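Local coordinates for protein peroxisomal catalase A (Saccharomyces cerevisiae, PDB 1A4E) that breaks down hydrogen peroxide to water and oxygen with a heme cofactor, probably protecting yeast cells from the peroxide that peroxisomal oxidases generate, at residues 259-264 against 296-301. Sequence-based numbering, arbitrary orientation.
Sequences SWTVYI and VGKIVL
V262 meets 296-301 at a classic beta bulge, where V296 and G297 together stand opposite this one residue, and its O takes a bond from V296 N at 2.9 Å and a weak one from G297 N at 3.5 Å. V262 N answers with a nearly straight bond to G297 O (N-H...O 173°). Farther along the antiparallel pair, W260 and I299 exchange two backbone bonds, W260 N to I299 O and I299 N to W260 O. W260, V262 and I299 turn to one face of the sheet. There CG2 of V262 lies 4.0 Å from both CG1 and CD1 of I299, and F66 of strand 59-68 packs on both residues. From the bulge itself, V296 CG2 meets I264 CG2 at 3.9 Å. The W260 indole, with CG beside the backbone N (chi1 -71°), brings CZ3 to 3.8 Å from L301 CD1; I299 O sits at the ring edge, while NE1 bonds to M195 O. Replacing the indole by the methyl of an alanine would probably open a gap beside L301 CD1 and leave M195 O without the NE1 donor. On the other face, K298 NZ gives T261 OG1 only a weak bond (3.4 Å); D222 salt-bridges that lysine and hydrogen-bonds T261 and S259. This pairing within the catalase beta-barrel thus joins an apolar, buried face to a partly exposed polar one, whose cluster is gathered by a single carboxylate.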
loop_
_atom_site.group_PDB
_atom_site.type_symbol
_atom_site.label_atom_id
_atom_site.label_comp_id
_atom_site.label_asym_id
_atom_site.label_seq_id
_atom_site.Cartn_x
_atom_site.Cartn_y
_atom_site.Cartn_z
ATOM N N SER B 259 31.649 14.771 18.100
ATOM C CA SER B 259 31.180 14.198 19.346
ATOM C C SER B 259 30.361 15.196 20.145
ATOM O O SER B 259 30.399 16.408 19.945
ATOM C CB SER B 259 32.367 13.699 20.171
ATOM O OG SER B 259 33.327 14.720 20.381
ATOM N N TRP B 260 29.541 14.632 21.018
ATOM C CA TRP B 260 28.650 15.384 21.875
ATOM C C TRP B 260 28.783 14.801 23.273
ATOM O O TRP B 260 29.029 13.604 23.432
ATOM C CB TRP B 260 27.201 15.233 21.410
ATOM C CG TRP B 260 26.820 15.933 20.105
ATOM C CD1 TRP B 260 26.169 17.138 20.136
ATOM C CD2 TRP B 260 27.067 15.504 18.819
ATOM N NE1 TRP B 260 26.012 17.494 18.886
ATOM C CE2 TRP B 260 26.523 16.561 18.072
ATOM C CE3 TRP B 260 27.656 14.417 18.167
ATOM C CZ2 TRP B 260 26.560 16.558 16.680
ATOM C CZ3 TRP B 260 27.688 14.409 16.772
ATOM C CH2 TRP B 260 27.149 15.470 16.038
ATOM N N THR B 261 28.686 15.631 24.315
ATOM C CA THR B 261 28.686 15.142 25.686
ATOM C C THR B 261 27.234 15.160 26.151
ATOM O O THR B 261 26.517 16.139 25.964
ATOM C CB THR B 261 29.549 16.052 26.571
ATOM O OG1 THR B 261 30.851 16.051 26.015
ATOM C CG2 THR B 261 29.651 15.566 27.997
ATOM N N VAL B 262 26.783 14.052 26.736
ATOM C CA VAL B 262 25.425 13.901 27.223
ATOM C C VAL B 262 25.352 14.218 28.714
ATOM O O VAL B 262 26.123 13.708 29.523
ATOM C CB VAL B 262 24.957 12.448 26.945
ATOM C CG1 VAL B 262 23.510 12.266 27.374
ATOM C CG2 VAL B 262 25.072 12.145 25.464
ATOM N N TYR B 263 24.400 15.067 29.090
ATOM C CA TYR B 263 24.160 15.464 30.470
ATOM C C TYR B 263 22.682 15.311 30.769
ATOM O O TYR B 263 21.871 15.231 29.850
ATOM C CB TYR B 263 24.465 16.931 30.756
ATOM C CG TYR B 263 25.879 17.397 30.480
ATOM C CD1 TYR B 263 26.214 17.895 29.215
ATOM C CD2 TYR B 263 26.836 17.342 31.494
ATOM C CE1 TYR B 263 27.515 18.331 28.963
ATOM C CE2 TYR B 263 28.139 17.775 31.246
ATOM C CZ TYR B 263 28.467 18.261 29.979
ATOM O OH TYR B 263 29.758 18.665 29.728
ATOM N N ILE B 264 22.316 15.255 32.055
ATOM C CA ILE B 264 20.921 15.254 32.454
ATOM C C ILE B 264 20.694 16.219 33.616
ATOM O O ILE B 264 21.610 16.577 34.357
ATOM C CB ILE B 264 20.413 13.847 32.910
ATOM C CG1 ILE B 264 21.247 13.298 34.063
ATOM C CG2 ILE B 264 20.414 12.916 31.699
ATOM C CD1 ILE B 264 20.662 12.016 34.680
ATOM N N VAL B 296 26.780 12.197 31.872
ATOM C CA VAL B 296 26.463 10.799 31.643
ATOM C C VAL B 296 27.485 10.123 30.738
ATOM O O VAL B 296 28.077 9.116 31.132
ATOM C CB VAL B 296 25.065 10.663 31.010
ATOM C CG1 VAL B 296 24.705 9.182 30.895
ATOM C CG2 VAL B 296 24.026 11.372 31.858
ATOM N N GLY B 297 27.697 10.637 29.521
ATOM C CA GLY B 297 28.614 9.995 28.595
ATOM C C GLY B 297 28.819 10.739 27.293
ATOM O O GLY B 297 28.644 11.949 27.242
ATOM N N LYS B 298 29.186 10.028 26.218
ATOM C CA LYS B 298 29.499 10.644 24.927
ATOM C C LYS B 298 28.803 9.980 23.755
ATOM O O LYS B 298 28.580 8.771 23.772
ATOM C CB LYS B 298 30.974 10.562 24.551
ATOM C CG LYS B 298 32.005 10.875 25.606
ATOM C CD LYS B 298 33.069 11.834 25.075
ATOM C CE LYS B 298 32.477 13.218 24.798
ATOM N NZ LYS B 298 33.500 14.242 24.896
ATOM N N ILE B 299 28.481 10.753 22.718
ATOM C CA ILE B 299 28.025 10.191 21.460
ATOM C C ILE B 299 29.088 10.607 20.443
ATOM O O ILE B 299 29.354 11.794 20.275
ATOM C CB ILE B 299 26.632 10.758 21.080
ATOM C CG1 ILE B 299 25.584 10.184 22.036
ATOM C CG2 ILE B 299 26.298 10.423 19.619
ATOM C CD1 ILE B 299 24.163 10.744 21.840
ATOM N N VAL B 300 29.760 9.644 19.799
ATOM C CA VAL B 300 30.721 9.921 18.734
ATOM C C VAL B 300 30.126 9.350 17.446
ATOM O O VAL B 300 29.631 8.224 17.438
ATOM C CB VAL B 300 32.090 9.234 19.006
ATOM C CG1 VAL B 300 33.093 9.624 17.921
ATOM C CG2 VAL B 300 32.626 9.648 20.357
ATOM N N LEU B 301 30.103 10.112 16.353
ATOM C CA LEU B 301 29.647 9.582 15.078
ATOM C C LEU B 301 30.887 9.409 14.212
ATOM O O LEU B 301 31.559 10.367 13.831
ATOM C CB LEU B 301 28.655 10.547 14.431
ATOM C CG LEU B 301 27.342 10.821 15.166
ATOM C CD1 LEU B 301 26.530 11.782 14.334
ATOM C CD2 LEU B 301 26.551 9.541 15.388
#